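Local coordinates for putative pterin-4-alpha-carbinolamine dehydratase (Brucella melitensis, PDB 3JST), which probably catalyses the dehydration of 4a-hydroxytetrahydrobiopterin to 6,7-dihydrobiopterin, a step in the recycling of the tetrahydrobiopterin cofactor, at residues D19-V24 and K91-A96; L73-E78 and E83-M88; R32-K37 and F43-Q48. All blocks are in the same frame, centred on the assembly; numbering follows the deposited sequence.

The three contacts join the antiparallel sheet and the loops flanking its strands to two helices, 39-56 and 83-96, that lie on one face of it. Contact 1 closes a long loop of the chain, within which contact 3 and then contact 2 follow in series. Contacts 1 and 2 share helix 83-96; their centres lie about 13 Å apart, and Trp21 CH2 meets Leu73 CD1 at 3.5 Å between them. Contacts 1 and 3, about 11 Å apart, are linked through Arg32 and Phe45. Contacts 2 and 3 do not touch and lie on opposite sides of the chain's centre, about 19 Å apart. Contact 1, touching both of the others, thus connects early and late parts of this small protein.

Contact 1: D19-V24 and K91-A96; sequences DGWQKV and KMNAIA
Trp21 and Asn93 both carry CG beside their own backbone N (chi1 -69° and -85°), which brings the indole and the carboxamide together across the gap between segment 19-24 and helix 83-96. The two side chains slide past each other in opposite directions, and the amide presents one end to each of two partners. Its OD1 accepts the indole N-H, with NE1 to OD1 2.8 Å. The oxygen lies close to the plane of the indole, at its edge, but from the amide's side the N-H arrives well above the carbonyl plane and not along a lone pair. At the other end of the amide, ND2 donates to the backbone O of Asp19 over 3.0 Å, meeting that carbonyl in its plane and on a lone pair. A water closes a small bridge beside this bond, accepting from Asp19 N at 3.0 Å and from Asn93 ND2 at 3.2 Å. With Arg32 NH2 as a second donor to OD1, both ends of the carboxamide have two partners, which fixes its rotation.

In the αββαββα fold of pterin dehydratases, these bonds tie the turn after the first helix to the last turns of the C-terminal helix, next to the edge strand 22-23. Trp21 itself is buried over the sheet, against Ile30 and Val71, with Leu15 of helix 8-16 also touching it. The benzene part of the indole meets the extended side chain of Met92, which crosses it at about a right angle in a Met-aromatic contact. The sulfur sits at the ring edge, with Met92 SD 4.0 Å from both Trp21 CZ2 and Trp21 CH2, while the Met92 side chain also touches Phe45 of helix 39-56.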
loop_
_atom_site.group_PDB
_atom_site.type_symbol
_atom_site.label_atom_id
_atom_site.label_comp_id
_atom_site.label_asym_id
_atom_site.label_seq_id
_atom_site.Cartn_x
_atom_site.Cartn_y
_atom_site.Cartn_z
ATOM N N ASP A 19 10.363 1.543 0.272
ATOM C CA ASP A 19 10.769 2.398 1.391
ATOM C C ASP A 19 9.574 2.768 2.276
ATOM O O ASP A 19 8.528 3.172 1.777
ATOM C CB ASP A 19 11.456 3.673 0.876
ATOM C CG ASP A 19 11.960 4.568 2.005
ATOM O OD1 ASP A 19 12.648 4.065 2.915
ATOM O OD2 ASP A 19 11.659 5.780 1.980
ATOM N N GLY A 20 9.744 2.604 3.586
ATOM C CA GLY A 20 8.717 2.954 4.569
ATOM C C GLY A 20 7.662 1.889 4.825
ATOM O O GLY A 20 6.860 2.034 5.750
ATOM N N TRP A 21 7.646 0.825 4.016
ATOM C CA TRP A 21 6.651 -0.241 4.169
ATOM C C TRP A 21 7.156 -1.367 5.075
ATOM O O TRP A 21 8.342 -1.736 5.038
ATOM C CB TRP A 21 6.233 -0.804 2.805
ATOM C CG TRP A 21 5.426 0.165 1.994
ATOM C CD1 TRP A 21 5.903 1.162 1.192
ATOM C CD2 TRP A 21 3.993 0.241 1.920
ATOM N NE1 TRP A 21 4.858 1.849 0.615
ATOM C CE2 TRP A 21 3.676 1.303 1.043
ATOM C CE3 TRP A 21 2.950 -0.488 2.504
ATOM C CZ2 TRP A 21 2.362 1.657 0.743
ATOM C CZ3 TRP A 21 1.643 -0.142 2.199
ATOM C CH2 TRP A 21 1.360 0.929 1.328
ATOM N N GLN A 22 6.247 -1.906 5.886
ATOM C CA GLN A 22 6.559 -3.005 6.801
ATOM C C GLN A 22 5.422 -4.015 6.804
ATOM O O GLN A 22 4.291 -3.687 6.455
ATOM C CB GLN A 22 6.767 -2.476 8.229
ATOM C CG GLN A 22 7.779 -1.334 8.352
ATOM C CD GLN A 22 7.788 -0.699 9.740
ATOM O OE1 GLN A 22 7.180 -1.220 10.684
ATOM N NE2 GLN A 22 8.473 0.437 9.867
ATOM N N LYS A 23 5.725 -5.244 7.208
ATOM C CA LYS A 23 4.690 -6.245 7.421
ATOM C C LYS A 23 3.874 -5.842 8.641
ATOM O O LYS A 23 4.429 -5.396 9.638
ATOM C CB LYS A 23 5.299 -7.630 7.654
ATOM C CG LYS A 23 4.251 -8.724 7.844
ATOM C CD LYS A 23 4.878 -10.084 8.121
ATOM C CE LYS A 23 3.807 -11.132 8.398
ATOM N NZ LYS A 23 2.940 -10.741 9.554
ATOM N N VAL A 24 2.559 -6.002 8.560
ATOM C CA VAL A 24 1.701 -5.734 9.709
ATOM C C VAL A 24 1.902 -6.845 10.732
ATOM O O VAL A 24 1.875 -8.027 10.397
ATOM C CB VAL A 24 0.219 -5.626 9.319
ATOM C CG1 VAL A 24 -0.667 -5.508 10.576
ATOM C CG2 VAL A 24 0.011 -4.437 8.400
ATOM N N LYS A 91 3.394 2.314 -6.396
ATOM C CA LYS A 91 2.759 3.497 -6.989
ATOM C C LYS A 91 2.568 4.600 -5.955
ATOM O O LYS A 91 2.826 5.772 -6.238
ATOM C CB LYS A 91 1.402 3.148 -7.608
ATOM C CG LYS A 91 0.744 4.300 -8.376
ATOM C CD LYS A 91 1.496 4.632 -9.673
ATOM C CE LYS A 91 0.665 5.543 -10.562
ATOM N NZ LYS A 91 1.324 5.847 -11.857
ATOM N N MET A 92 2.105 4.216 -4.766
ATOM C CA MET A 92 1.947 5.157 -3.656
ATOM C C MET A 92 3.266 5.837 -3.309
ATOM O O MET A 92 3.302 7.047 -3.087
ATOM C CB MET A 92 1.383 4.452 -2.426
ATOM C CG MET A 92 -0.110 4.211 -2.512
ATOM S SD MET A 92 -0.776 3.355 -1.078
ATOM C CE MET A 92 -2.530 3.532 -1.406
ATOM N N ASN A 93 4.345 5.057 -3.266
ATOM C CA ASN A 93 5.675 5.613 -3.028
ATOM C C ASN A 93 6.091 6.611 -4.108
ATOM O O ASN A 93 6.736 7.617 -3.805
ATOM C CB ASN A 93 6.722 4.499 -2.881
ATOM C CG ASN A 93 6.802 3.961 -1.462
ATOM O OD1 ASN A 93 5.879 4.145 -0.668
ATOM N ND2 ASN A 93 7.916 3.307 -1.130
ATOM N N ALA A 94 5.711 6.335 -5.355
ATOM C CA ALA A 94 5.998 7.235 -6.469
ATOM C C ALA A 94 5.182 8.526 -6.354
ATOM O O ALA A 94 5.706 9.613 -6.574
ATOM C CB ALA A 94 5.720 6.544 -7.810
ATOM N N ILE A 95 3.907 8.398 -5.998
ATOM C CA ILE A 95 3.033 9.561 -5.836
ATOM C C ILE A 95 3.540 10.452 -4.695
ATOM O O ILE A 95 3.683 11.660 -4.864
ATOM C CB ILE A 95 1.571 9.144 -5.545
ATOM C CG1 ILE A 95 0.958 8.394 -6.736
ATOM C CG2 ILE A 95 0.713 10.370 -5.224
ATOM C CD1 ILE A 95 -0.258 7.562 -6.350
ATOM N N ALA A 96 3.820 9.838 -3.546
ATOM C CA ALA A 96 4.256 10.563 -2.354
ATOM C C ALA A 96 5.620 11.231 -2.512
ATOM O O ALA A 96 5.864 12.280 -1.928
ATOM C CB ALA A 96 4.281 9.628 -1.146
HETATM O O HOH W 1 10.688 2.661 -2.511
#

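Contact 2: L73-E78 and E83-M88; sequences LATHSE and ELDIKM
Thr75 and Asp85 cross obliquely, the hydroxyl of one running into the carboxylate of the other, whereas Leu73 lies across Met88 at about a right angle. Thr75 OG1 donates to Asp85 OD2 over a short 2.6 Å, meeting the oxygen from above the carboxylate plane, 39° out of it. The aspartate turns back to the loop because its CG stands beside the backbone N (chi1 -58°). Its other oxygen, OD1, comes within 3.5 Å of Leu73 CB, so the carboxylate is flanked by an apolar side chain. Buried as it is, the group is held at both oxygens: Thr82 N also donates to OD2, and His58 NE2 bonds to OD1. His58 begins the His-His-Pro sequence of this family, which in relatives belongs to the pterin site, so its bond to Asp85 is consistent with a second-shell role for the aspartate.

Beyond the polar pair, both methyls of Leu73 rest on the near part of Met88, CD1 and CD2 each 3.8 Å from Met88 CG. Leu73 ends strand 68-73, which pairs with strand 30-35 through Ile30, while Met88 continues past it to Tyr52 and Ala53 of helix 39-56.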
loop_
_atom_site.group_PDB
_atom_site.type_symbol
_atom_site.label_atom_id
_atom_site.label_comp_id
_atom_site.label_asym_id
_atom_site.label_seq_id
_atom_site.Cartn_x
_atom_site.Cartn_y
_atom_site.Cartn_z
ATOM N N LEU A 73 -2.312 -2.798 3.062
ATOM C CA LEU A 73 -2.610 -3.500 1.816
ATOM C C LEU A 73 -2.558 -5.011 2.005
ATOM O O LEU A 73 -1.591 -5.546 2.547
ATOM C CB LEU A 73 -1.616 -3.097 0.724
ATOM C CG LEU A 73 -1.508 -1.609 0.370
ATOM C CD1 LEU A 73 -0.363 -1.386 -0.613
ATOM C CD2 LEU A 73 -2.818 -1.062 -0.187
ATOM N N ALA A 74 -3.618 -5.679 1.556
ATOM C CA ALA A 74 -3.667 -7.133 1.430
ATOM C C ALA A 74 -4.662 -7.454 0.316
ATOM O O ALA A 74 -5.475 -6.605 -0.053
ATOM C CB ALA A 74 -4.109 -7.778 2.740
ATOM N N THR A 75 -4.593 -8.672 -0.212
ATOM C CA THR A 75 -5.451 -9.106 -1.310
ATOM C C THR A 75 -6.475 -10.092 -0.772
ATOM O O THR A 75 -6.134 -11.214 -0.406
ATOM C CB THR A 75 -4.626 -9.762 -2.429
ATOM O OG1 THR A 75 -3.612 -8.849 -2.863
ATOM C CG2 THR A 75 -5.515 -10.151 -3.621
ATOM N N HIS A 76 -7.732 -9.660 -0.730
ATOM C CA HIS A 76 -8.805 -10.425 -0.105
ATOM C C HIS A 76 -8.995 -11.791 -0.758
ATOM O O HIS A 76 -9.033 -12.819 -0.069
ATOM C CB HIS A 76 -10.119 -9.626 -0.157
ATOM C CG HIS A 76 -11.302 -10.378 0.362
ATOM N ND1 HIS A 76 -12.144 -11.101 -0.459
ATOM C CD2 HIS A 76 -11.777 -10.534 1.621
ATOM C CE1 HIS A 76 -13.089 -11.666 0.272
ATOM N NE2 HIS A 76 -12.890 -11.336 1.538
ATOM N N SER A 77 -9.091 -11.796 -2.085
ATOM C CA SER A 77 -9.346 -13.026 -2.845
ATOM C C SER A 77 -8.269 -14.096 -2.653
ATOM O O SER A 77 -8.551 -15.281 -2.777
ATOM C CB SER A 77 -9.508 -12.711 -4.342
ATOM O OG SER A 77 -8.443 -11.900 -4.819
ATOM N N GLU A 78 -7.040 -13.677 -2.360
ATOM C CA GLU A 78 -5.944 -14.615 -2.123
ATOM C C GLU A 78 -5.594 -14.744 -0.636
ATOM O O GLU A 78 -4.680 -15.481 -0.280
ATOM C CB GLU A 78 -4.706 -14.186 -2.919
ATOM C CG GLU A 78 -4.895 -14.217 -4.433
ATOM C CD GLU A 78 -5.236 -15.605 -4.968
ATOM O OE1 GLU A 78 -4.779 -16.619 -4.395
ATOM O OE2 GLU A 78 -5.972 -15.684 -5.966
ATOM N N GLU A 83 1.250 -9.577 -5.621
ATOM C CA GLU A 83 1.861 -8.568 -6.483
ATOM C C GLU A 83 1.010 -7.297 -6.612
ATOM O O GLU A 83 1.554 -6.214 -6.784
ATOM C CB GLU A 83 2.158 -9.174 -7.866
ATOM C CG GLU A 83 2.768 -8.220 -8.909
ATOM C CD GLU A 83 4.116 -7.621 -8.500
ATOM O OE1 GLU A 83 4.751 -8.112 -7.542
ATOM O OE2 GLU A 83 4.548 -6.653 -9.158
ATOM N N LEU A 84 -0.313 -7.424 -6.515
ATOM C CA LEU A 84 -1.203 -6.254 -6.525
ATOM C C LEU A 84 -0.891 -5.270 -5.384
ATOM O O LEU A 84 -0.916 -4.052 -5.572
ATOM C CB LEU A 84 -2.662 -6.700 -6.424
ATOM C CG LEU A 84 -3.244 -7.481 -7.600
ATOM C CD1 LEU A 84 -4.640 -8.004 -7.262
ATOM C CD2 LEU A 84 -3.269 -6.623 -8.852
ATOM N N ASP A 85 -0.602 -5.808 -4.202
ATOM C CA ASP A 85 -0.239 -4.991 -3.050
ATOM C C ASP A 85 1.124 -4.347 -3.258
ATOM O O ASP A 85 1.331 -3.181 -2.912
ATOM C CB ASP A 85 -0.230 -5.846 -1.784
ATOM C CG ASP A 85 -1.567 -6.494 -1.529
ATOM O OD1 ASP A 85 -2.553 -5.738 -1.386
ATOM O OD2 ASP A 85 -1.634 -7.743 -1.497
ATOM N N ILE A 86 2.041 -5.109 -3.842
ATOM C CA ILE A 86 3.364 -4.593 -4.181
ATOM C C ILE A 86 3.254 -3.464 -5.211
ATOM O O ILE A 86 3.910 -2.442 -5.077
ATOM C CB ILE A 86 4.299 -5.701 -4.727
ATOM C CG1 ILE A 86 4.402 -6.884 -3.744
ATOM C CG2 ILE A 86 5.681 -5.131 -5.026
ATOM C CD1 ILE A 86 4.654 -6.502 -2.284
ATOM N N LYS A 87 2.426 -3.655 -6.234
ATOM C CA LYS A 87 2.211 -2.621 -7.254
ATOM C C LYS A 87 1.636 -1.339 -6.650
ATOM O O LYS A 87 2.068 -0.229 -6.987
ATOM C CB LYS A 87 1.289 -3.136 -8.365
ATOM C CG LYS A 87 1.939 -4.159 -9.270
ATOM C CD LYS A 87 0.972 -4.702 -10.316
ATOM C CE LYS A 87 0.877 -3.789 -11.517
ATOM N NZ LYS A 87 -0.030 -4.344 -12.566
ATOM N N MET A 88 0.666 -1.497 -5.754
ATOM C CA MET A 88 0.022 -0.354 -5.117
ATOM C C MET A 88 1.002 0.393 -4.211
ATOM O O MET A 88 1.077 1.614 -4.259
ATOM C CB MET A 88 -1.215 -0.800 -4.327
ATOM C CG MET A 88 -1.924 0.320 -3.568
ATOM S SD MET A 88 -2.480 1.675 -4.619
ATOM C CE MET A 88 -4.007 0.980 -5.264
#

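Contact 3: R32-K37 and F43-Q48; sequences RSFKFK and FGFMAQ
Segment 32-37 runs as regular strand as far as Lys35, though Phe36 still bonds through its backbone to Asn67, while segment 43-48 is an inner portion of helix 39-56. The backbones stay well apart, the closest CA atoms being those of Phe36 and Phe45 at 9.1 Å, and side chains alone bridge the space. Strand alternation points Phe34 and Phe36 toward the helix, and Phe45 points back toward the strand.

Phe45 has its CG anti to the backbone N (chi1 163°), which extends the ring from the helix toward the two strand rings. Each of these crosses it at about a right angle as a side chain, yet the ring planes meet obliquely, at 41° in both pairs. Phe36 lowers its CZ onto one face of Phe45, offset toward the rim, with CZ to CG 3.4 Å. Near the far end of the same ring, Phe45 CZ stands over the centre of the Phe34 face, 3.8 Å from Phe34 CE2. The opposite face of Phe34 is taken by the Arg32 side chain, whose CD packs on it toward the rim, so this phenyl is sandwiched between an arginine and an aromatic ring.

Val69 of strand 68-73 touches both Phe36 and Phe45, and Ile95 and Met92 of helix 83-96 flank Phe45. The three phenylalanines form an aromatic cluster in the hydrophobic layer between the antiparallel sheet and its covering helices, the core of the two-layer α+β fold of the pterin carbinolamine dehydratase family.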
loop_
_atom_site.group_PDB
_atom_site.type_symbol
_atom_site.label_atom_id
_atom_site.label_comp_id
_atom_site.label_asym_id
_atom_site.label_seq_id
_atom_site.Cartn_x
_atom_site.Cartn_y
_atom_site.Cartn_z
ATOM N N ARG A 32 2.264 1.323 5.461
ATOM C CA ARG A 32 3.085 2.512 5.621
ATOM C C ARG A 32 2.217 3.664 6.131
ATOM O O ARG A 32 1.049 3.799 5.745
ATOM C CB ARG A 32 3.749 2.917 4.301
ATOM C CG ARG A 32 4.591 4.191 4.429
ATOM C CD ARG A 32 5.441 4.491 3.207
ATOM N NE ARG A 32 6.218 5.712 3.423
ATOM C CZ ARG A 32 6.860 6.402 2.481
ATOM N NH1 ARG A 32 7.529 7.501 2.820
ATOM N NH2 ARG A 32 6.847 6.010 1.209
ATOM N N SER A 33 2.801 4.478 7.001
ATOM C CA SER A 33 2.195 5.716 7.453
ATOM C C SER A 33 2.870 6.864 6.723
ATOM O O SER A 33 4.074 7.093 6.886
ATOM C CB SER A 33 2.370 5.880 8.963
ATOM O OG SER A 33 1.658 4.873 9.659
ATOM N N PHE A 34 2.097 7.555 5.892
ATOM C CA PHE A 34 2.577 8.720 5.169
ATOM C C PHE A 34 2.276 9.960 6.000
ATOM O O PHE A 34 1.224 10.049 6.639
ATOM C CB PHE A 34 1.893 8.833 3.805
ATOM C CG PHE A 34 2.206 7.697 2.864
ATOM C CD1 PHE A 34 3.230 7.816 1.928
ATOM C CD2 PHE A 34 1.473 6.514 2.907
ATOM C CE1 PHE A 34 3.518 6.773 1.050
ATOM C CE2 PHE A 34 1.751 5.469 2.040
ATOM C CZ PHE A 34 2.775 5.598 1.107
ATOM N N LYS A 35 3.211 10.903 5.986
ATOM C CA LYS A 35 3.055 12.184 6.651
ATOM C C LYS A 35 3.334 13.275 5.627
ATOM O O LYS A 35 4.445 13.383 5.116
ATOM C CB LYS A 35 4.033 12.290 7.820
ATOM C CG LYS A 35 3.869 13.535 8.684
ATOM C CD LYS A 35 2.698 13.402 9.652
ATOM C CE LYS A 35 2.723 14.496 10.716
ATOM N NZ LYS A 35 3.936 14.405 11.577
ATOM N N PHE A 36 2.317 14.071 5.323
ATOM C CA PHE A 36 2.443 15.162 4.367
ATOM C C PHE A 36 2.477 16.494 5.103
ATOM O O PHE A 36 2.319 16.538 6.320
ATOM C CB PHE A 36 1.289 15.099 3.372
ATOM C CG PHE A 36 1.224 13.802 2.627
ATOM C CD1 PHE A 36 2.059 13.574 1.541
ATOM C CD2 PHE A 36 0.364 12.791 3.033
ATOM C CE1 PHE A 36 2.012 12.372 0.851
ATOM C CE2 PHE A 36 0.312 11.587 2.349
ATOM C CZ PHE A 36 1.139 11.377 1.255
ATOM N N LYS A 37 2.708 17.582 4.380
ATOM C CA LYS A 37 2.815 18.884 5.029
ATOM C C LYS A 37 1.455 19.443 5.449
ATOM O O LYS A 37 1.377 20.228 6.394
ATOM C CB LYS A 37 3.585 19.887 4.157
ATOM C CG LYS A 37 2.906 20.316 2.860
ATOM C CD LYS A 37 3.621 21.542 2.277
ATOM C CE LYS A 37 3.441 21.655 0.770
ATOM N NZ LYS A 37 4.069 20.502 0.054
ATOM N N PHE A 43 -4.633 14.802 0.557
ATOM C CA PHE A 43 -5.804 14.523 -0.268
ATOM C C PHE A 43 -5.426 14.308 -1.736
ATOM O O PHE A 43 -5.987 13.436 -2.402
ATOM C CB PHE A 43 -6.846 15.635 -0.156
ATOM C CG PHE A 43 -8.072 15.384 -0.991
ATOM C CD1 PHE A 43 -8.880 14.292 -0.734
ATOM C CD2 PHE A 43 -8.402 16.230 -2.045
ATOM C CE1 PHE A 43 -10.005 14.039 -1.509
ATOM C CE2 PHE A 43 -9.525 15.988 -2.817
ATOM C CZ PHE A 43 -10.327 14.884 -2.545
ATOM N N GLY A 44 -4.478 15.099 -2.233
ATOM C CA GLY A 44 -3.932 14.895 -3.575
ATOM C C GLY A 44 -3.352 13.500 -3.751
ATOM O O GLY A 44 -3.572 12.851 -4.777
ATOM N N PHE A 45 -2.609 13.049 -2.743
ATOM C CA PHE A 45 -2.058 11.690 -2.710
ATOM C C PHE A 45 -3.178 10.652 -2.764
ATOM O O PHE A 45 -3.115 9.717 -3.552
ATOM C CB PHE A 45 -1.193 11.497 -1.454
ATOM C CG PHE A 45 -0.911 10.064 -1.109
ATOM C CD1 PHE A 45 0.179 9.405 -1.655
ATOM C CD2 PHE A 45 -1.724 9.379 -0.216
ATOM C CE1 PHE A 45 0.440 8.080 -1.329
ATOM C CE2 PHE A 45 -1.467 8.058 0.115
ATOM C CZ PHE A 45 -0.383 7.407 -0.441
ATOM N N MET A 46 -4.203 10.835 -1.937
ATOM C CA MET A 46 -5.343 9.918 -1.910
ATOM C C MET A 46 -6.097 9.906 -3.242
ATOM O O MET A 46 -6.517 8.850 -3.708
ATOM C CB MET A 46 -6.298 10.261 -0.759
ATOM C CG MET A 46 -5.698 10.002 0.629
ATOM S SD MET A 46 -6.833 10.322 1.991
ATOM C CE MET A 46 -7.888 8.874 1.887
ATOM N N ALA A 47 -6.247 11.078 -3.856
ATOM C CA ALA A 47 -6.899 11.194 -5.162
ATOM C C ALA A 47 -6.150 10.390 -6.229
ATOM O O ALA A 47 -6.754 9.615 -6.968
ATOM C CB ALA A 47 -7.010 12.666 -5.577
ATOM N N GLN A 48 -4.833 10.563 -6.288
ATOM C CA GLN A 48 -4.009 9.827 -7.251
ATOM C C GLN A 48 -4.012 8.323 -6.990
ATOM O O GLN A 48 -4.102 7.536 -7.927
ATOM C CB GLN A 48 -2.579 10.358 -7.250
ATOM C CG GLN A 48 -2.483 11.772 -7.794
ATOM C CD GLN A 48 -1.062 12.233 -7.991
ATOM O OE1 GLN A 48 -0.612 13.186 -7.344
ATOM N NE2 GLN A 48 -0.342 11.569 -8.889
#